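Local coordinates for Rep protein (PDB 1M55) that probably nicks viral DNA with its metal-dependent endonuclease domain, as replication initiators of the rolling-circle type do, at residues A[3-8]-A[94-99]; A[75-80]-A[166-171]. All blocks are in the same frame, centred on the assembly; numbering follows the deposited sequence.

Interaction 1 of 2, residues A[3-8]-A[94-99]; sequences TFYEVI and VETSGI. With ZN (zinc ion), chain D.
Thr-3 and Thr-96 meet hydroxyl to hydroxyl, OG1 lying 2.7 Å from OG1, in a hydrogen bond whose donor could be either residue. Beside it the backbone N of Thr-96 donates to Thr-3 O at 3.1 Å, so this pair is joined through both main chain and side chain. Two residues along the strand, Tyr-5 and Val-94 form a hydrogen-bonded antiparallel pair, Tyr-5 N reaching Val-94 O at 2.9 Å and Val-94 N reaching Tyr-5 O at 3.2 Å. Both side chains leave on the same face of the sheet and pack against Trp-67 of helix 50-71. The Tyr-5 ring is held at two places. Methyl CG2 of Thr-96 sits over its centre, 3.6 Å from the centroid and 9° off the normal, a CH-pi contact, while at the ring edge OH donates to Ile-99 O at 2.8 Å. Ile-99 ends a type II beta turn begun at Thr-96, closed by Ile-99 N on Thr-96 O, with Gly-98 at the third position; the tyrosine thus ties the turn back to strand 3-10. Phe-4 and Glu-95 are the adjoining non-hydrogen-bonded pair; their side chains diverge, although Phe-4 CD2 comes within 3.3 Å of Glu-95 N. With CG of Glu-95 between its backbone N and carbonyl carbon (chi1 75°) and the chain extended beyond, the carboxylate is carried away to zinc, which OE2 binds at 2.2 Å. OE2 also accepts from Lys-76 N, and OE1 takes a bond from a zinc-bound water that touches Ser-97 OG as well. Gln-73 OE1 adds to this metal site, seated where strand 88-95 leaves the antiparallel sheet of a Rep-type nuclease domain.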
ATOM      1  N   THR A   3      -5.316  -2.832  16.153  1.00 29.36           N
ATOM      2  CA  THR A   3      -4.731  -3.972  15.447  1.00 22.17           C
ATOM      3  C   THR A   3      -4.997  -3.921  13.936  1.00 14.50           C
ATOM      4  O   THR A   3      -6.084  -3.520  13.500  1.00 13.70           O
ATOM      5  CB  THR A   3      -5.239  -5.310  16.033  1.00 22.49           C
ATOM      6  OG1 THR A   3      -6.672  -5.360  15.974  1.00 20.45           O
ATOM      7  CG2 THR A   3      -4.786  -5.455  17.483  1.00 22.07           C
ATOM      8  N   PHE A   4      -4.021  -4.372  13.151  1.00 12.39           N
ATOM      9  CA  PHE A   4      -4.103  -4.350  11.691  1.00 11.52           C
ATOM     10  C   PHE A   4      -3.581  -5.622  11.041  1.00 11.17           C
ATOM     11  O   PHE A   4      -2.755  -6.335  11.614  1.00 12.13           O
ATOM     12  CB  PHE A   4      -3.233  -3.211  11.128  1.00 11.55           C
ATOM     13  CG  PHE A   4      -3.585  -1.846  11.638  1.00 11.99           C
ATOM     14  CD1 PHE A   4      -3.154  -1.423  12.890  1.00 12.79           C
ATOM     15  CD2 PHE A   4      -4.349  -0.982  10.866  1.00 11.90           C
ATOM     16  CE1 PHE A   4      -3.484  -0.156  13.368  1.00 13.06           C
ATOM     17  CE2 PHE A   4      -4.684   0.283  11.332  1.00 11.94           C
ATOM     18  CZ  PHE A   4      -4.252   0.697  12.584  1.00 12.57           C
ATOM     19  N   TYR A   5      -4.064  -5.883   9.832  1.00  9.91           N
ATOM     20  CA  TYR A   5      -3.593  -6.999   9.018  1.00 10.27           C
ATOM     21  C   TYR A   5      -2.686  -6.278   8.025  1.00  9.88           C
ATOM     22  O   TYR A   5      -2.829  -5.063   7.834  1.00  9.18           O
ATOM     23  CB  TYR A   5      -4.729  -7.639   8.211  1.00 10.77           C
ATOM     24  CG  TYR A   5      -5.684  -8.501   8.999  1.00 11.34           C
ATOM     25  CD1 TYR A   5      -7.052  -8.244   8.985  1.00 11.29           C
ATOM     26  CD2 TYR A   5      -5.225  -9.599   9.729  1.00 11.74           C
ATOM     27  CE1 TYR A   5      -7.945  -9.061   9.671  1.00 12.48           C
ATOM     28  CE2 TYR A   5      -6.105 -10.419  10.421  1.00 13.37           C
ATOM     29  CZ  TYR A   5      -7.463 -10.148  10.388  1.00 14.81           C
ATOM     30  OH  TYR A   5      -8.334 -10.962  11.077  1.00 16.40           O
ATOM     31  N   GLU A   6      -1.732  -6.993   7.436  1.00  9.92           N
ATOM     32  CA  GLU A   6      -0.862  -6.391   6.435  1.00  9.45           C
ATOM     33  C   GLU A   6      -0.909  -7.201   5.161  1.00  9.53           C
ATOM     34  O   GLU A   6      -0.726  -8.419   5.175  1.00 10.07           O
ATOM     35  CB  GLU A   6       0.601  -6.291   6.880  1.00  9.77           C
ATOM     36  CG  GLU A   6       1.479  -5.645   5.786  1.00 11.34           C
ATOM     37  CD  GLU A   6       2.963  -5.640   6.101  1.00 13.24           C
ATOM     38  OE1 GLU A   6       3.539  -6.730   6.300  1.00 12.09           O
ATOM     39  OE2 GLU A   6       3.562  -4.544   6.117  1.00 11.46           O
ATOM     40  N   VAL A   7      -1.196  -6.519   4.062  1.00  8.98           N
ATOM     41  CA  VAL A   7      -1.221  -7.157   2.761  1.00  8.99           C
ATOM     42  C   VAL A   7      -0.230  -6.379   1.909  1.00  8.81           C
ATOM     43  O   VAL A   7      -0.294  -5.147   1.838  1.00  8.68           O
ATOM     44  CB  VAL A   7      -2.622  -7.099   2.112  1.00  9.10           C
ATOM     45  CG1 VAL A   7      -2.593  -7.779   0.752  1.00  9.07           C
ATOM     46  CG2 VAL A   7      -3.652  -7.766   3.021  1.00  8.91           C
ATOM     47  N   ILE A   8       0.749  -7.078   1.347  1.00  7.64           N
ATOM     48  CA  ILE A   8       1.721  -6.412   0.497  1.00  8.33           C
ATOM     49  C   ILE A   8       1.324  -6.657  -0.952  1.00  8.20           C
ATOM     50  O   ILE A   8       1.087  -7.801  -1.357  1.00  8.42           O
ATOM     51  CB  ILE A   8       3.165  -6.894   0.765  1.00  8.96           C
ATOM     52  CG1 ILE A   8       3.598  -6.466   2.172  1.00 11.57           C
ATOM     53  CG2 ILE A   8       4.124  -6.300  -0.274  1.00  8.63           C
ATOM     54  CD1 ILE A   8       4.983  -6.946   2.570  1.00 15.78           C
ATOM     55  N   VAL A  94      -4.535  -2.488   7.202  1.00  9.27           N
ATOM     56  CA  VAL A  94      -5.949  -2.176   7.364  1.00 10.04           C
ATOM     57  C   VAL A  94      -6.390  -2.799   8.682  1.00  9.73           C
ATOM     58  O   VAL A  94      -5.997  -3.924   9.003  1.00  8.87           O
ATOM     59  CB  VAL A  94      -6.792  -2.721   6.199  1.00 11.36           C
ATOM     60  CG1 VAL A  94      -8.197  -2.160   6.283  1.00 11.79           C
ATOM     61  CG2 VAL A  94      -6.162  -2.330   4.865  1.00 11.84           C
ATOM     62  N   GLU A  95      -7.182  -2.070   9.461  1.00 10.57           N
ATOM     63  CA  GLU A  95      -7.610  -2.589  10.755  1.00 11.17           C
ATOM     64  C   GLU A  95      -8.387  -3.893  10.630  1.00 11.43           C
ATOM     65  O   GLU A  95      -9.088  -4.122   9.646  1.00 11.88           O
ATOM     66  CB  GLU A  95      -8.396  -1.547  11.544  1.00 13.62           C
ATOM     67  CG  GLU A  95      -9.805  -1.320  11.072  1.00 17.54           C
ATOM     68  CD  GLU A  95     -10.523  -0.302  11.925  1.00 23.63           C
ATOM     69  OE1 GLU A  95     -10.421  -0.378  13.168  1.00 30.06           O
ATOM     70  OE2 GLU A  95     -11.184   0.581  11.348  1.00 15.19           O
ATOM     71  N   THR A  96      -8.252  -4.739  11.646  1.00 11.50           N
ATOM     72  CA  THR A  96      -8.887  -6.053  11.677  1.00 13.86           C
ATOM     73  C   THR A  96     -10.400  -6.071  11.901  1.00 16.26           C
ATOM     74  O   THR A  96     -11.069  -7.050  11.561  1.00 16.69           O
ATOM     75  CB  THR A  96      -8.242  -6.925  12.769  1.00 14.35           C
ATOM     76  OG1 THR A  96      -8.397  -6.284  14.044  1.00 16.23           O
ATOM     77  CG2 THR A  96      -6.762  -7.111  12.495  1.00 13.41           C
ATOM     78  N   SER A  97     -10.927  -5.004  12.494  1.00 17.50           N
ATOM     79  CA  SER A  97     -12.351  -4.893  12.802  1.00 18.95           C
ATOM     80  C   SER A  97     -13.290  -5.406  11.710  1.00 19.72           C
ATOM     81  O   SER A  97     -13.227  -4.970  10.557  1.00 20.55           O
ATOM     82  CB  SER A  97     -12.691  -3.439  13.148  1.00 21.61           C
ATOM     83  OG  SER A  97     -13.975  -3.320  13.742  1.00 26.74           O
ATOM     84  N   GLY A  98     -14.138  -6.360  12.076  1.00 19.60           N
ATOM     85  CA  GLY A  98     -15.103  -6.913  11.141  1.00 20.29           C
ATOM     86  C   GLY A  98     -14.607  -7.985  10.191  1.00 21.93           C
ATOM     87  O   GLY A  98     -15.406  -8.561   9.447  1.00 22.79           O
ATOM     88  N   ILE A  99     -13.309  -8.276  10.218  1.00 21.57           N
ATOM     89  CA  ILE A  99     -12.732  -9.282   9.327  1.00 21.18           C
ATOM     90  C   ILE A  99     -12.049 -10.390  10.131  1.00 20.84           C
ATOM     91  O   ILE A  99     -11.019 -10.152  10.765  1.00 20.61           O
ATOM     92  CB  ILE A  99     -11.675  -8.647   8.384  1.00 21.19           C
ATOM     93  CG1 ILE A  99     -12.209  -7.351   7.756  1.00 20.53           C
ATOM     94  CG2 ILE A  99     -11.270  -9.647   7.298  1.00 21.90           C
ATOM     95  CD1 ILE A  99     -13.306  -7.550   6.738  1.00 19.11           C
TER
HETATM   96 ZN    ZN D 205     -12.826   1.474  12.431  1.00 27.46          ZN
HETATM   97  O   HOH W   1     -13.437  -0.418  13.744  1.00 30.02           O
HETATM   98  O   HOH W   2     -12.654   3.453  11.125  1.00 22.08           O

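Interaction 2 of 2, residues A[75-80]-A[166-171]; sequences SKFFVQ and WTNLDE
Phe-77 and Asn-168 meet at the end of an antiparallel pairing that joins strand 162-167 to strand 77-83 in the sheet of the Rep catalytic domain; an ST turn at Thr-167 leads segment 166-171 out of that sheet. Backbone bonds come first: Val-79 and Trp-166 form a hydrogen-bonded pair, each N reaching the other's O, and Phe-78 with Thr-167 is the adjoining non-hydrogen-bonded pair. Side chains extend the pairing at the strand ends. The Asn-168 amide works like a peptide group, OD1 accepting from Phe-77 N at 2.8 Å and ND2 giving to Ser-75 O at 3.1 Å; CG placed between backbone N and carbonyl carbon (chi1 59°) turns it toward the backbone of 75-77. Thr-167 OG1 donates to Phe-77 O at 2.7 Å in the carbonyl plane and accepts from Leu-169 N at 3.0 Å, closing the turn. Phe-77 O receives a second, weak bond from Asn-168 N. A bend in Lys-76 (chi2 -63°) brings NZ back to Asn-168 O at 3.0 Å.

Apolar and aromatic contacts fill both faces. The amide leans against the Phe-77 ring with the planes 34° apart, ND2 lying 3.4 Å from CE2, and the same ring brushes Trp-166 CB and Leu-64 of helix 50-71. Val-79 CG1 packs on CE3 of the Trp-166 indole, which also forms a cation-pi pair with Arg-60. On the other face Phe-78 CD1 presses on Thr-167 CB, with helix 149-154 beyond. Lys-76 CB rests 3.8 Å from Leu-169 CD2.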
ATOM      1  N   SER A  75     -12.936   1.501   7.216  1.00  9.50           N
ATOM      2  CA  SER A  75     -11.797   0.968   7.950  1.00  9.54           C
ATOM      3  C   SER A  75     -10.579   1.892   7.993  1.00  9.84           C
ATOM      4  O   SER A  75     -10.260   2.575   7.009  1.00  9.84           O
ATOM      5  CB  SER A  75     -11.385  -0.385   7.364  1.00 10.79           C
ATOM      6  OG  SER A  75     -12.440  -1.329   7.440  1.00 10.77           O
ATOM      7  N   LYS A  76      -9.920   1.919   9.150  1.00  9.14           N
ATOM      8  CA  LYS A  76      -8.715   2.717   9.340  1.00  9.00           C
ATOM      9  C   LYS A  76      -7.599   2.001   8.588  1.00  8.99           C
ATOM     10  O   LYS A  76      -7.585   0.759   8.516  1.00  9.07           O
ATOM     11  CB  LYS A  76      -8.360   2.817  10.824  1.00 11.99           C
ATOM     12  CG  LYS A  76      -9.310   3.685  11.635  1.00 15.22           C
ATOM     13  CD  LYS A  76      -9.273   5.129  11.160  1.00 20.08           C
ATOM     14  CE  LYS A  76     -10.150   6.023  12.022  1.00 26.40           C
ATOM     15  NZ  LYS A  76      -9.995   7.459  11.660  1.00 25.09           N
ATOM     16  N   PHE A  77      -6.668   2.776   8.042  1.00  8.06           N
ATOM     17  CA  PHE A  77      -5.566   2.212   7.277  1.00  8.06           C
ATOM     18  C   PHE A  77      -4.348   3.114   7.268  1.00  8.29           C
ATOM     19  O   PHE A  77      -4.429   4.305   7.589  1.00  8.28           O
ATOM     20  CB  PHE A  77      -5.995   1.996   5.806  1.00  8.20           C
ATOM     21  CG  PHE A  77      -6.284   3.283   5.050  1.00  8.47           C
ATOM     22  CD1 PHE A  77      -5.255   4.005   4.438  1.00  8.93           C
ATOM     23  CD2 PHE A  77      -7.581   3.783   4.974  1.00  8.83           C
ATOM     24  CE1 PHE A  77      -5.516   5.208   3.767  1.00  8.65           C
ATOM     25  CE2 PHE A  77      -7.854   4.985   4.305  1.00  9.07           C
ATOM     26  CZ  PHE A  77      -6.819   5.696   3.702  1.00  9.09           C
ATOM     27  N   PHE A  78      -3.214   2.511   6.928  1.00  7.83           N
ATOM     28  CA  PHE A  78      -1.958   3.212   6.733  1.00  7.77           C
ATOM     29  C   PHE A  78      -1.337   2.416   5.595  1.00  6.75           C
ATOM     30  O   PHE A  78      -1.086   1.220   5.734  1.00  7.31           O
ATOM     31  CB  PHE A  78      -1.035   3.209   7.953  1.00  8.29           C
ATOM     32  CG  PHE A  78       0.198   4.057   7.755  1.00  8.68           C
ATOM     33  CD1 PHE A  78       0.197   5.406   8.101  1.00  9.00           C
ATOM     34  CD2 PHE A  78       1.337   3.525   7.144  1.00  8.59           C
ATOM     35  CE1 PHE A  78       1.309   6.217   7.836  1.00  8.62           C
ATOM     36  CE2 PHE A  78       2.449   4.325   6.878  1.00  8.68           C
ATOM     37  CZ  PHE A  78       2.432   5.676   7.223  1.00  8.47           C
ATOM     38  N   VAL A  79      -1.186   3.063   4.448  1.00  6.21           N
ATOM     39  CA  VAL A  79      -0.640   2.425   3.260  1.00  6.32           C
ATOM     40  C   VAL A  79       0.620   3.158   2.832  1.00  6.41           C
ATOM     41  O   VAL A  79       0.614   4.385   2.687  1.00  6.41           O
ATOM     42  CB  VAL A  79      -1.671   2.467   2.104  1.00  6.52           C
ATOM     43  CG1 VAL A  79      -1.106   1.822   0.844  1.00  6.47           C
ATOM     44  CG2 VAL A  79      -2.959   1.763   2.523  1.00  6.67           C
ATOM     45  N   GLN A  80       1.708   2.418   2.666  1.00  6.34           N
ATOM     46  CA  GLN A  80       2.962   3.022   2.244  1.00  6.75           C
ATOM     47  C   GLN A  80       3.466   2.395   0.946  1.00  7.20           C
ATOM     48  O   GLN A  80       3.575   1.171   0.836  1.00  7.31           O
ATOM     49  CB  GLN A  80       4.018   2.913   3.349  1.00  7.39           C
ATOM     50  CG  GLN A  80       5.333   3.584   2.999  1.00  6.40           C
ATOM     51  CD  GLN A  80       6.146   3.919   4.226  1.00  7.80           C
ATOM     52  OE1 GLN A  80       5.808   4.832   4.968  1.00  8.23           O
ATOM     53  NE2 GLN A  80       7.224   3.181   4.446  1.00  7.61           N
ATOM     54  N   TRP A 166      -0.329   7.064   2.520  1.00  7.95           N
ATOM     55  CA  TRP A 166      -1.677   7.578   2.750  1.00  7.93           C
ATOM     56  C   TRP A 166      -2.193   6.980   4.052  1.00  8.37           C
ATOM     57  O   TRP A 166      -1.846   5.852   4.408  1.00  8.32           O
ATOM     58  CB  TRP A 166      -2.637   7.118   1.643  1.00  7.85           C
ATOM     59  CG  TRP A 166      -2.245   7.419   0.226  1.00  7.81           C
ATOM     60  CD1 TRP A 166      -2.720   8.437  -0.557  1.00  7.80           C
ATOM     61  CD2 TRP A 166      -1.410   6.618  -0.624  1.00  7.52           C
ATOM     62  NE1 TRP A 166      -2.247   8.306  -1.842  1.00  8.05           N
ATOM     63  CE2 TRP A 166      -1.442   7.200  -1.913  1.00  8.04           C
ATOM     64  CE3 TRP A 166      -0.646   5.458  -0.423  1.00  7.56           C
ATOM     65  CZ2 TRP A 166      -0.741   6.661  -2.998  1.00  7.66           C
ATOM     66  CZ3 TRP A 166       0.049   4.921  -1.502  1.00  7.71           C
ATOM     67  CH2 TRP A 166      -0.004   5.524  -2.774  1.00  7.74           C
ATOM     68  N   THR A 167      -3.069   7.706   4.736  1.00  9.13           N
ATOM     69  CA  THR A 167      -3.644   7.205   5.977  1.00  8.93           C
ATOM     70  C   THR A 167      -4.834   8.045   6.407  1.00  9.94           C
ATOM     71  O   THR A 167      -4.951   9.216   6.022  1.00 10.08           O
ATOM     72  CB  THR A 167      -2.616   7.217   7.135  1.00  8.85           C
ATOM     73  OG1 THR A 167      -3.184   6.592   8.291  1.00  8.54           O
ATOM     74  CG2 THR A 167      -2.214   8.641   7.490  1.00  8.67           C
ATOM     75  N   ASN A 168      -5.748   7.416   7.138  1.00  9.95           N
ATOM     76  CA  ASN A 168      -6.895   8.127   7.684  1.00 10.19           C
ATOM     77  C   ASN A 168      -6.776   8.108   9.212  1.00 11.10           C
ATOM     78  O   ASN A 168      -7.748   8.353   9.927  1.00 11.36           O
ATOM     79  CB  ASN A 168      -8.240   7.571   7.184  1.00  8.29           C
ATOM     80  CG  ASN A 168      -8.452   6.113   7.526  1.00 11.20           C
ATOM     81  OD1 ASN A 168      -7.575   5.451   8.081  1.00 10.13           O
ATOM     82  ND2 ASN A 168      -9.621   5.595   7.174  1.00  9.46           N
ATOM     83  N   LEU A 169      -5.572   7.802   9.699  1.00 10.47           N
ATOM     84  CA  LEU A 169      -5.285   7.801  11.131  1.00 11.53           C
ATOM     85  C   LEU A 169      -4.748   9.200  11.437  1.00 12.33           C
ATOM     86  O   LEU A 169      -3.679   9.581  10.954  1.00 11.81           O
ATOM     87  CB  LEU A 169      -4.226   6.746  11.481  1.00 11.39           C
ATOM     88  CG  LEU A 169      -4.642   5.281  11.312  1.00 12.35           C
ATOM     89  CD1 LEU A 169      -3.423   4.378  11.355  1.00 13.10           C
ATOM     90  CD2 LEU A 169      -5.645   4.899  12.394  1.00 13.01           C
ATOM     91  N   ASP A 170      -5.499   9.967  12.222  1.00 14.40           N
ATOM     92  CA  ASP A 170      -5.120  11.336  12.574  1.00 15.73           C
ATOM     93  C   ASP A 170      -3.692  11.472  13.090  1.00 15.01           C
ATOM     94  O   ASP A 170      -2.982  12.415  12.742  1.00 15.14           O
ATOM     95  CB  ASP A 170      -6.094  11.913  13.610  1.00 20.68           C
ATOM     96  CG  ASP A 170      -7.516  12.052  13.076  1.00 32.17           C
ATOM     97  OD1 ASP A 170      -7.691  12.295  11.861  1.00 33.33           O
ATOM     98  OD2 ASP A 170      -8.465  11.923  13.881  1.00 38.53           O
ATOM     99  N   GLU A 171      -3.269  10.515  13.903  1.00 14.58           N
ATOM    100  CA  GLU A 171      -1.930  10.531  14.475  1.00 15.24           C
ATOM    101  C   GLU A 171      -0.818  10.503  13.425  1.00 15.10           C
ATOM    102  O   GLU A 171       0.262  11.058  13.650  1.00 15.81           O
ATOM    103  CB  GLU A 171      -1.774   9.343  15.425  1.00 17.79           C
ATOM    104  CG  GLU A 171      -0.443   9.258  16.150  1.00 26.96           C
ATOM    105  CD  GLU A 171      -0.338   8.033  17.051  1.00 35.39           C
ATOM    106  OE1 GLU A 171      -1.241   7.169  17.016  1.00 36.74           O
ATOM    107  OE2 GLU A 171       0.657   7.932  17.796  1.00 45.63           O
TER
HETATM  108  O   HOH W   3      -7.623   8.316  13.845  1.00 14.75           O

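From the N terminus the chain runs through 3-8, 75-80, 94-99 and 166-171, so the segments alternate and the two contacts cross. Interaction 1 closes a loop of 85 residues by laying strand 88-95 beside strand 3-10. Interaction 2 starts within that loop, also spans 85 residues, overlapping the first, and brings strand 162-167 beside strand 77-83. Because strands 77-83 and 88-95 are consecutive in the chain and adjacent in the sheet, the order 3-10, 88-95, 77-83, 162-167 is continuous and antiparallel. The contacts join where the zinc-binding carboxylate of interaction 1 meets the start of segment 75-80; away from the metal, Val-94 packs on Ser-75.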